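Local coordinates for protein fumarate lyase (Mesorhizobium sp., PDB 3C8T) that belongs to the mainly helical fumarate lyase family and assembles from four copies of a single chain, its precise activity being unassigned, at residues T103-M108 with G316-E321; I107-T112 with S226-V231; Q115-L120 with L215-P220. All blocks are in the same frame, centred on the assembly; numbering follows the deposited sequence.

Contact 1 of 3, residues T103-M108 with G316-E321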
loop_
_atom_site.group_PDB
_atom_site.type_symbol
_atom_site.label_atom_id
_atom_site.label_comp_id
_atom_site.label_asym_id
_atom_site.label_seq_id
_atom_site.Cartn_x
_atom_site.Cartn_y
_atom_site.Cartn_z
ATOM N N THR A 103 19.871 -15.571 -22.639
ATOM C CA THR A 103 20.200 -15.297 -21.254
ATOM C C THR A 103 19.113 -15.936 -20.340
ATOM O O THR A 103 18.008 -16.314 -20.789
ATOM C CB THR A 103 20.390 -13.772 -20.961
ATOM O OG1 THR A 103 20.969 -13.597 -19.651
ATOM C CG2 THR A 103 19.046 -13.005 -20.989
ATOM N N THR A 104 19.446 -16.067 -19.065
ATOM C CA THR A 104 18.549 -16.596 -18.040
ATOM C C THR A 104 17.159 -15.918 -17.984
ATOM O O THR A 104 16.128 -16.616 -18.033
ATOM C CB THR A 104 19.266 -16.576 -16.670
ATOM O OG1 THR A 104 20.325 -17.524 -16.735
ATOM C CG2 THR A 104 18.317 -16.953 -15.521
ATOM N N GLN A 105 17.123 -14.581 -17.918
ATOM C CA GLN A 105 15.811 -13.881 -17.914
ATOM C C GLN A 105 14.938 -14.104 -19.165
ATOM O O GLN A 105 13.681 -13.991 -19.109
ATOM C CB GLN A 105 15.977 -12.384 -17.654
ATOM C CG GLN A 105 14.717 -11.743 -17.100
ATOM C CD GLN A 105 14.812 -10.228 -16.981
ATOM O OE1 GLN A 105 15.863 -9.632 -17.258
ATOM N NE2 GLN A 105 13.712 -9.597 -16.578
ATOM N N ASP A 106 15.570 -14.418 -20.291
ATOM C CA ASP A 106 14.794 -14.786 -21.481
ATOM C C ASP A 106 13.959 -16.032 -21.199
ATOM O O ASP A 106 12.773 -16.065 -21.460
ATOM C CB ASP A 106 15.696 -15.068 -22.665
ATOM C CG ASP A 106 16.375 -13.845 -23.180
ATOM O OD1 ASP A 106 15.906 -12.712 -22.920
ATOM O OD2 ASP A 106 17.389 -14.019 -23.878
ATOM N N ILE A 107 14.607 -17.060 -20.660
ATOM C CA ILE A 107 13.950 -18.342 -20.436
ATOM C C ILE A 107 12.929 -18.231 -19.320
ATOM O O ILE A 107 11.810 -18.775 -19.451
ATOM C CB ILE A 107 14.950 -19.493 -20.123
ATOM C CG1 ILE A 107 16.088 -19.565 -21.157
ATOM C CG2 ILE A 107 14.209 -20.840 -20.063
ATOM C CD1 ILE A 107 15.664 -19.706 -22.644
ATOM N N MET A 108 13.305 -17.514 -18.248
ATOM C CA MET A 108 12.418 -17.300 -17.076
ATOM C C MET A 108 11.213 -16.395 -17.365
ATOM O O MET A 108 10.109 -16.705 -16.916
ATOM C CB MET A 108 13.216 -16.774 -15.883
ATOM C CG MET A 108 14.246 -17.775 -15.341
ATOM S SD MET A 108 15.194 -17.240 -13.862
ATOM C CE MET A 108 13.871 -17.439 -12.649
ATOM N N GLY A 316 16.712 -6.816 -7.635
ATOM C CA GLY A 316 15.761 -6.404 -6.588
ATOM C C GLY A 316 14.332 -6.282 -7.113
ATOM O O GLY A 316 13.447 -7.055 -6.714
ATOM N N PRO A 317 14.086 -5.306 -8.034
ATOM C CA PRO A 317 12.745 -5.166 -8.598
ATOM C C PRO A 317 12.223 -6.478 -9.201
ATOM O O PRO A 317 11.031 -6.782 -9.076
ATOM C CB PRO A 317 12.948 -4.131 -9.725
ATOM C CG PRO A 317 14.089 -3.290 -9.240
ATOM C CD PRO A 317 15.016 -4.306 -8.595
ATOM N N TRP A 318 13.093 -7.221 -9.875
ATOM C CA TRP A 318 12.653 -8.427 -10.589
ATOM C C TRP A 318 12.191 -9.502 -9.594
ATOM O O TRP A 318 11.178 -10.166 -9.795
ATOM C CB TRP A 318 13.768 -8.916 -11.526
ATOM C CG TRP A 318 13.476 -10.195 -12.272
ATOM C CD1 TRP A 318 12.226 -10.648 -12.729
ATOM C CD2 TRP A 318 14.434 -11.166 -12.713
ATOM N NE1 TRP A 318 12.382 -11.842 -13.393
ATOM C CE2 TRP A 318 13.713 -12.188 -13.400
ATOM C CE3 TRP A 318 15.828 -11.263 -12.616
ATOM C CZ2 TRP A 318 14.339 -13.304 -13.958
ATOM C CZ3 TRP A 318 16.466 -12.388 -13.175
ATOM C CH2 TRP A 318 15.715 -13.393 -13.841
ATOM N N HIS A 319 12.911 -9.609 -8.487
ATOM C CA HIS A 319 12.581 -10.531 -7.413
ATOM C C HIS A 319 11.151 -10.320 -6.896
ATOM O O HIS A 319 10.481 -11.269 -6.496
ATOM C CB HIS A 319 13.567 -10.354 -6.266
ATOM C CG HIS A 319 13.613 -11.527 -5.343
ATOM N ND1 HIS A 319 14.708 -12.354 -5.250
ATOM C CD2 HIS A 319 12.675 -12.045 -4.511
ATOM C CE1 HIS A 319 14.454 -13.316 -4.378
ATOM N NE2 HIS A 319 13.222 -13.156 -3.922
ATOM N N LEU A 320 10.690 -9.073 -6.927
ATOM C CA LEU A 320 9.339 -8.733 -6.495
ATOM C C LEU A 320 8.219 -9.377 -7.296
ATOM O O LEU A 320 7.199 -9.727 -6.714
ATOM C CB LEU A 320 9.140 -7.212 -6.418
ATOM C CG LEU A 320 9.667 -6.414 -5.222
ATOM C CD1 LEU A 320 9.227 -4.950 -5.448
ATOM C CD2 LEU A 320 9.040 -7.020 -3.895
ATOM N N GLU A 321 8.401 -9.533 -8.618
ATOM C CA GLU A 321 7.473 -10.298 -9.474
ATOM C C GLU A 321 7.277 -11.748 -9.066
ATOM O O GLU A 321 6.213 -12.317 -9.334
ATOM C CB GLU A 321 7.918 -10.264 -10.954
ATOM C CG GLU A 321 8.381 -8.873 -11.370
ATOM C CD GLU A 321 8.417 -8.654 -12.886
ATOM O OE1 GLU A 321 8.189 -9.619 -13.643
ATOM O OE2 GLU A 321 8.649 -7.500 -13.312
#
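The amide of Q105 is gripped at both ends by partners outside the two segments, OE1 by R313 NE and NE2 by H225 O, and the aliphatic part of the same side chain meets W318. Q105 lays its CG over a face of the six-membered ring of W318, 3.9 Å from the ring centroid, a CH-pi contact displaced toward the rim. With CG anti to the backbone N (chi1 -157°) and the chain extended beyond it, the amide runs on past the ring, the two side chains pointing in opposite senses. M108 crosses the indole at about a right angle, and its SD comes obliquely to within 3.9 Å of W318 CH2, a Met-aromatic contact. In the same first turn of helix 104-140, D106 OD2 accepts from G192 N and from T103 N, the latter bond 3.2 Å long and almost straight (177°), arriving from above the carboxylate plane. The bond partners of Q105 lie outside both segments, so between 103-108 and 316-321 the attraction is dispersion, CH-pi and Met-aromatic in kind, with the amide's rotation set by its own hydrogen bonds.

Contact 2 of 3, residues I107-T112 with S226-V231; sequences IMDTAT and SARDAV
R228 meets D109 end-on, two nitrogens to two oxygens: NH1 gives a hydrogen bond to D109 OD2 at 2.9 Å, and NH2 reaches D109 OD1 at the same length. Both are part of one salt bridge, a worked example of how a buried arginine can be matched atom for atom by a carboxylate. The NH1 bond is the straighter (168° against 156°). The acid lies close to the guanidinium plane, but the planes are 28° apart, so OD2 is met on its syn side yet out of the carboxylate plane, and OD1 from above it. To get there the arginine bends at chi2 and again at chi3, bringing the guanidinium over to helix 104-140.

R228 stands at the N-cap position of helix 229-255, one of the long helices of a fold in which, as in relatives, such helices from four subunits form a central bundle. The next residue, D229, pairs with R173 and R177 of the third subunit, which places the start of that helix at the interface with the third subunit.

Further partners fix the guanidinium: E321 OE1 forms a second salt bridge with NH2, and W224 O takes a hydrogen bond from NH1. E189 OE2 lies close to D109 OD2, a like-charged neighbour whose effect the arginine would probably offset, although the E189 OE2 to R228 NH1 ion pair is long and weak. Within the helix carrying D109, M108 O accepts from T112 N and, at 2.7 Å, from T112 OG1, the two donors approaching from opposite faces of the carbonyl plane.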
loop_
_atom_site.group_PDB
_atom_site.type_symbol
_atom_site.label_atom_id
_atom_site.label_comp_id
_atom_site.label_asym_id
_atom_site.label_seq_id
_atom_site.Cartn_x
_atom_site.Cartn_y
_atom_site.Cartn_z
ATOM N N ILE A 107 14.607 -17.060 -20.660
ATOM C CA ILE A 107 13.950 -18.342 -20.436
ATOM C C ILE A 107 12.929 -18.231 -19.320
ATOM O O ILE A 107 11.810 -18.775 -19.451
ATOM C CB ILE A 107 14.950 -19.493 -20.123
ATOM C CG1 ILE A 107 16.088 -19.565 -21.157
ATOM C CG2 ILE A 107 14.209 -20.840 -20.063
ATOM C CD1 ILE A 107 15.664 -19.706 -22.644
ATOM N N MET A 108 13.305 -17.514 -18.248
ATOM C CA MET A 108 12.418 -17.300 -17.076
ATOM C C MET A 108 11.213 -16.395 -17.365
ATOM O O MET A 108 10.109 -16.705 -16.916
ATOM C CB MET A 108 13.216 -16.774 -15.883
ATOM C CG MET A 108 14.246 -17.775 -15.341
ATOM S SD MET A 108 15.194 -17.240 -13.862
ATOM C CE MET A 108 13.871 -17.439 -12.649
ATOM N N ASP A 109 11.413 -15.321 -18.144
ATOM C CA ASP A 109 10.318 -14.454 -18.587
ATOM C C ASP A 109 9.358 -15.196 -19.504
ATOM O O ASP A 109 8.129 -15.138 -19.354
ATOM C CB ASP A 109 10.871 -13.262 -19.380
ATOM C CG ASP A 109 11.189 -12.033 -18.505
ATOM O OD1 ASP A 109 10.982 -12.064 -17.284
ATOM O OD2 ASP A 109 11.642 -11.012 -19.066
ATOM N N THR A 110 9.928 -15.903 -20.464
ATOM C CA THR A 110 9.122 -16.652 -21.436
ATOM C C THR A 110 8.361 -17.794 -20.808
ATOM O O THR A 110 7.178 -17.958 -21.088
ATOM C CB THR A 110 9.969 -17.166 -22.620
ATOM O OG1 THR A 110 10.528 -16.052 -23.332
ATOM C CG2 THR A 110 9.070 -17.977 -23.575
ATOM N N ALA A 111 9.007 -18.589 -19.960
ATOM C CA ALA A 111 8.286 -19.630 -19.193
ATOM C C ALA A 111 7.177 -19.061 -18.317
ATOM O O ALA A 111 6.116 -19.672 -18.180
ATOM C CB ALA A 111 9.251 -20.445 -18.331
ATOM N N THR A 112 7.452 -17.910 -17.682
ATOM C CA THR A 112 6.424 -17.163 -16.926
ATOM C C THR A 112 5.259 -16.792 -17.813
ATOM O O THR A 112 4.101 -16.974 -17.422
ATOM C CB THR A 112 7.015 -15.917 -16.211
ATOM O OG1 THR A 112 8.027 -16.361 -15.304
ATOM C CG2 THR A 112 5.956 -15.116 -15.433
ATOM N N SER A 226 13.383 -5.027 -18.725
ATOM C CA SER A 226 13.211 -3.917 -17.779
ATOM C C SER A 226 11.998 -3.003 -18.038
ATOM O O SER A 226 11.858 -1.975 -17.384
ATOM C CB SER A 226 14.488 -3.086 -17.723
ATOM O OG SER A 226 14.646 -2.383 -18.933
ATOM N N ALA A 227 11.127 -3.405 -18.962
ATOM C CA ALA A 227 9.841 -2.725 -19.262
ATOM C C ALA A 227 8.686 -3.660 -18.867
ATOM O O ALA A 227 8.195 -4.471 -19.681
ATOM C CB ALA A 227 9.761 -2.346 -20.785
ATOM N N ARG A 228 8.243 -3.542 -17.613
ATOM C CA ARG A 228 7.422 -4.595 -16.960
ATOM C C ARG A 228 5.921 -4.271 -16.910
ATOM O O ARG A 228 5.187 -4.876 -16.117
ATOM C CB ARG A 228 7.948 -4.833 -15.510
ATOM C CG ARG A 228 9.490 -5.083 -15.413
ATOM C CD ARG A 228 9.958 -6.218 -16.349
ATOM N NE ARG A 228 9.585 -7.561 -15.884
ATOM C CZ ARG A 228 9.905 -8.696 -16.501
ATOM N NH1 ARG A 228 10.582 -8.668 -17.665
ATOM N NH2 ARG A 228 9.561 -9.868 -15.941
ATOM N N ASP A 229 5.481 -3.309 -17.723
ATOM C CA ASP A 229 4.126 -2.788 -17.647
ATOM C C ASP A 229 3.041 -3.798 -18.022
ATOM O O ASP A 229 1.938 -3.743 -17.492
ATOM C CB ASP A 229 3.983 -1.508 -18.482
ATOM C CG ASP A 229 4.496 -1.685 -19.927
ATOM O OD1 ASP A 229 5.723 -1.810 -20.135
ATOM O OD2 ASP A 229 3.672 -1.709 -20.851
ATOM N N ALA A 230 3.336 -4.698 -18.957
ATOM C CA ALA A 230 2.323 -5.661 -19.345
ATOM C C ALA A 230 2.120 -6.700 -18.265
ATOM O O ALA A 230 0.995 -7.205 -18.080
ATOM C CB ALA A 230 2.657 -6.306 -20.658
ATOM N N VAL A 231 3.188 -7.011 -17.524
ATOM C CA VAL A 231 3.032 -7.908 -16.372
ATOM C C VAL A 231 2.346 -7.204 -15.186
ATOM O O VAL A 231 1.460 -7.776 -14.546
ATOM C CB VAL A 231 4.392 -8.512 -15.901
ATOM C CG1 VAL A 231 4.160 -9.466 -14.680
ATOM C CG2 VAL A 231 5.136 -9.219 -17.096
#

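Contact 3 of 3, residues Q115-L120 with L215-P220; sequences QIRDGL and LNLGVP
A Schellman motif closes helix 204-215, and an arginine from the long helix 104-140, R117, donates to the carbonyls of L215 and N216 at that ending. N216 is the first residue to leave helical geometry, with a positive phi, and the turn presents L215 O and N216 O to R117. The principle is general: carbonyls at and just beyond the end of a helix have no following turn to supply N-H partners, and a guanidinium, with several N-H groups in one plane, can serve two neighbouring ones.

Here the two bonds are unequal. R117 NH2 reaches L215 O at 3.0 Å, well aligned with the carbonyl bond and with an N-H...O angle of 162°. R117 NH1 comes closer to N216 O, at 2.7 Å, but the angle of 127° marks that bond as weak. Both oxygens lie at the edge of the guanidinium, near its plane. The arginine leaves its helix with CG anti to the backbone N (chi1 -174°), and a bend at chi3 then brings the planar end to the turn. Its positive charge would also be expected to interact favourably with the negative end of the dipole of helix 204-215.

Apolar packing completes the grip. L217 leans on V113 and L114 of helix 104-140, while L215 packs against T110 of the same helix and against helix 23-43. Beyond the turn, G218 makes backbone hydrogen bonds with L186 and V188, and L186 also touches R117, so the loop and the arginine share a common neighbour. The amide of N216 lies beside the guanidinium, its ND2 3.7 Å from R117 NH1. Over one face of the guanidinium, offset toward the rim, sits the methyl L217 CD2, 3.7 Å from R117 NH1.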
loop_
_atom_site.group_PDB
_atom_site.type_symbol
_atom_site.label_atom_id
_atom_site.label_comp_id
_atom_site.label_asym_id
_atom_site.label_seq_id
_atom_site.Cartn_x
_atom_site.Cartn_y
_atom_site.Cartn_z
ATOM N N GLN A 115 3.010 -19.802 -18.384
ATOM C CA GLN A 115 2.145 -20.014 -17.240
ATOM C C GLN A 115 1.013 -18.972 -17.198
ATOM O O GLN A 115 -0.150 -19.331 -17.020
ATOM C CB GLN A 115 2.989 -19.928 -15.989
ATOM C CG GLN A 115 3.974 -21.116 -15.776
ATOM C CD GLN A 115 4.882 -20.859 -14.577
ATOM O OE1 GLN A 115 5.402 -19.766 -14.416
ATOM N NE2 GLN A 115 5.035 -21.850 -13.712
ATOM N N ILE A 116 1.342 -17.688 -17.343
ATOM C CA ILE A 116 0.317 -16.617 -17.441
ATOM C C ILE A 116 -0.789 -16.915 -18.491
ATOM O O ILE A 116 -1.967 -16.623 -18.249
ATOM C CB ILE A 116 0.964 -15.208 -17.668
ATOM C CG1 ILE A 116 1.829 -14.800 -16.428
ATOM C CG2 ILE A 116 -0.079 -14.134 -17.880
ATOM C CD1 ILE A 116 2.669 -13.517 -16.622
ATOM N N ARG A 117 -0.418 -17.480 -19.647
ATOM C CA ARG A 117 -1.413 -17.938 -20.608
ATOM C C ARG A 117 -2.394 -18.948 -19.992
ATOM O O ARG A 117 -3.625 -18.808 -20.128
ATOM C CB ARG A 117 -0.756 -18.532 -21.851
ATOM C CG ARG A 117 -1.796 -18.872 -22.896
ATOM C CD ARG A 117 -1.240 -18.841 -24.290
ATOM N NE ARG A 117 -0.182 -19.826 -24.435
ATOM C CZ ARG A 117 0.525 -19.978 -25.547
ATOM N NH1 ARG A 117 0.271 -19.209 -26.593
ATOM N NH2 ARG A 117 1.488 -20.880 -25.594
ATOM N N ASP A 118 -1.855 -19.983 -19.336
ATOM C CA ASP A 118 -2.715 -20.925 -18.598
ATOM C C ASP A 118 -3.448 -20.247 -17.420
ATOM O O ASP A 118 -4.607 -20.509 -17.199
ATOM C CB ASP A 118 -1.915 -22.134 -18.084
ATOM C CG ASP A 118 -1.267 -22.961 -19.219
ATOM O OD1 ASP A 118 -1.567 -22.704 -20.418
ATOM O OD2 ASP A 118 -0.446 -23.869 -18.902
ATOM N N GLY A 119 -2.742 -19.411 -16.649
ATOM C CA GLY A 119 -3.363 -18.650 -15.546
ATOM C C GLY A 119 -4.560 -17.811 -16.012
ATOM O O GLY A 119 -5.593 -17.770 -15.362
ATOM N N LEU A 120 -4.413 -17.134 -17.136
ATOM C CA LEU A 120 -5.467 -16.283 -17.635
ATOM C C LEU A 120 -6.660 -17.099 -18.176
ATOM O O LEU A 120 -7.793 -16.622 -18.111
ATOM C CB LEU A 120 -4.934 -15.304 -18.705
ATOM C CG LEU A 120 -4.210 -14.048 -18.194
ATOM C CD1 LEU A 120 -3.694 -13.294 -19.404
ATOM C CD2 LEU A 120 -5.133 -13.147 -17.370
ATOM N N LEU A 215 6.083 -21.029 -30.113
ATOM C CA LEU A 215 5.404 -21.132 -28.831
ATOM C C LEU A 215 3.996 -20.593 -28.925
ATOM O O LEU A 215 3.248 -20.639 -27.959
ATOM C CB LEU A 215 6.160 -20.332 -27.774
ATOM C CG LEU A 215 7.527 -20.873 -27.397
ATOM C CD1 LEU A 215 8.251 -19.884 -26.485
ATOM C CD2 LEU A 215 7.370 -22.235 -26.745
ATOM N N ASN A 216 3.656 -20.036 -30.082
ATOM C CA ASN A 216 2.368 -19.395 -30.263
ATOM C C ASN A 216 2.179 -18.154 -29.372
ATOM O O ASN A 216 1.121 -17.971 -28.809
ATOM C CB ASN A 216 1.248 -20.425 -30.049
ATOM C CG ASN A 216 -0.112 -19.908 -30.470
ATOM O OD1 ASN A 216 -0.227 -19.042 -31.341
ATOM N ND2 ASN A 216 -1.162 -20.425 -29.826
ATOM N N LEU A 217 3.195 -17.289 -29.293
ATOM C CA LEU A 217 3.121 -16.042 -28.525
ATOM C C LEU A 217 3.245 -14.850 -29.469
ATOM O O LEU A 217 3.710 -15.008 -30.620
ATOM C CB LEU A 217 4.242 -16.009 -27.469
ATOM C CG LEU A 217 4.107 -17.043 -26.344
ATOM C CD1 LEU A 217 5.384 -17.166 -25.548
ATOM C CD2 LEU A 217 2.852 -16.769 -25.399
ATOM N N GLY A 218 2.858 -13.654 -29.020
ATOM C CA GLY A 218 3.157 -12.466 -29.860
ATOM C C GLY A 218 4.674 -12.197 -29.834
ATOM O O GLY A 218 5.419 -12.848 -29.094
ATOM N N VAL A 219 5.105 -11.231 -30.638
ATOM C CA VAL A 219 6.452 -10.707 -30.666
ATOM C C VAL A 219 6.411 -9.329 -29.996
ATOM O O VAL A 219 5.608 -8.488 -30.381
ATOM C CB VAL A 219 6.959 -10.550 -32.142
ATOM C CG1 VAL A 219 8.377 -9.934 -32.221
ATOM C CG2 VAL A 219 6.922 -11.906 -32.912
ATOM N N PRO A 220 7.270 -9.086 -28.983
ATOM C CA PRO A 220 7.310 -7.762 -28.353
ATOM C C PRO A 220 7.839 -6.713 -29.319
ATOM O O PRO A 220 8.583 -7.042 -30.277
ATOM C CB PRO A 220 8.335 -7.959 -27.227
ATOM C CG PRO A 220 9.275 -9.009 -27.743
ATOM C CD PRO A 220 8.281 -9.986 -28.392
#

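Helix 104-140 supplies one side of all three contacts, which follow one another along it. Contacts 1 and 2 share I107 and M108, have centres about 7 Å apart, and are joined by the salt bridge from E321 OE1 to R228 NH2 (2.7 Å). Contact 2 touches contact 3 through T110 CG2 and L215 CD1, 3.6 Å apart, with centres about 10 Å apart. Contacts 1 and 3 do not meet, their nearest atoms being about 6 Å apart. Contact 1 borders the second subunit, and contact 2 borders the third and, through the shared M108, the second as well, a setting consistent with relatives, whose active sites form where three subunits come together; contact 3 instead secures a loop within the chain.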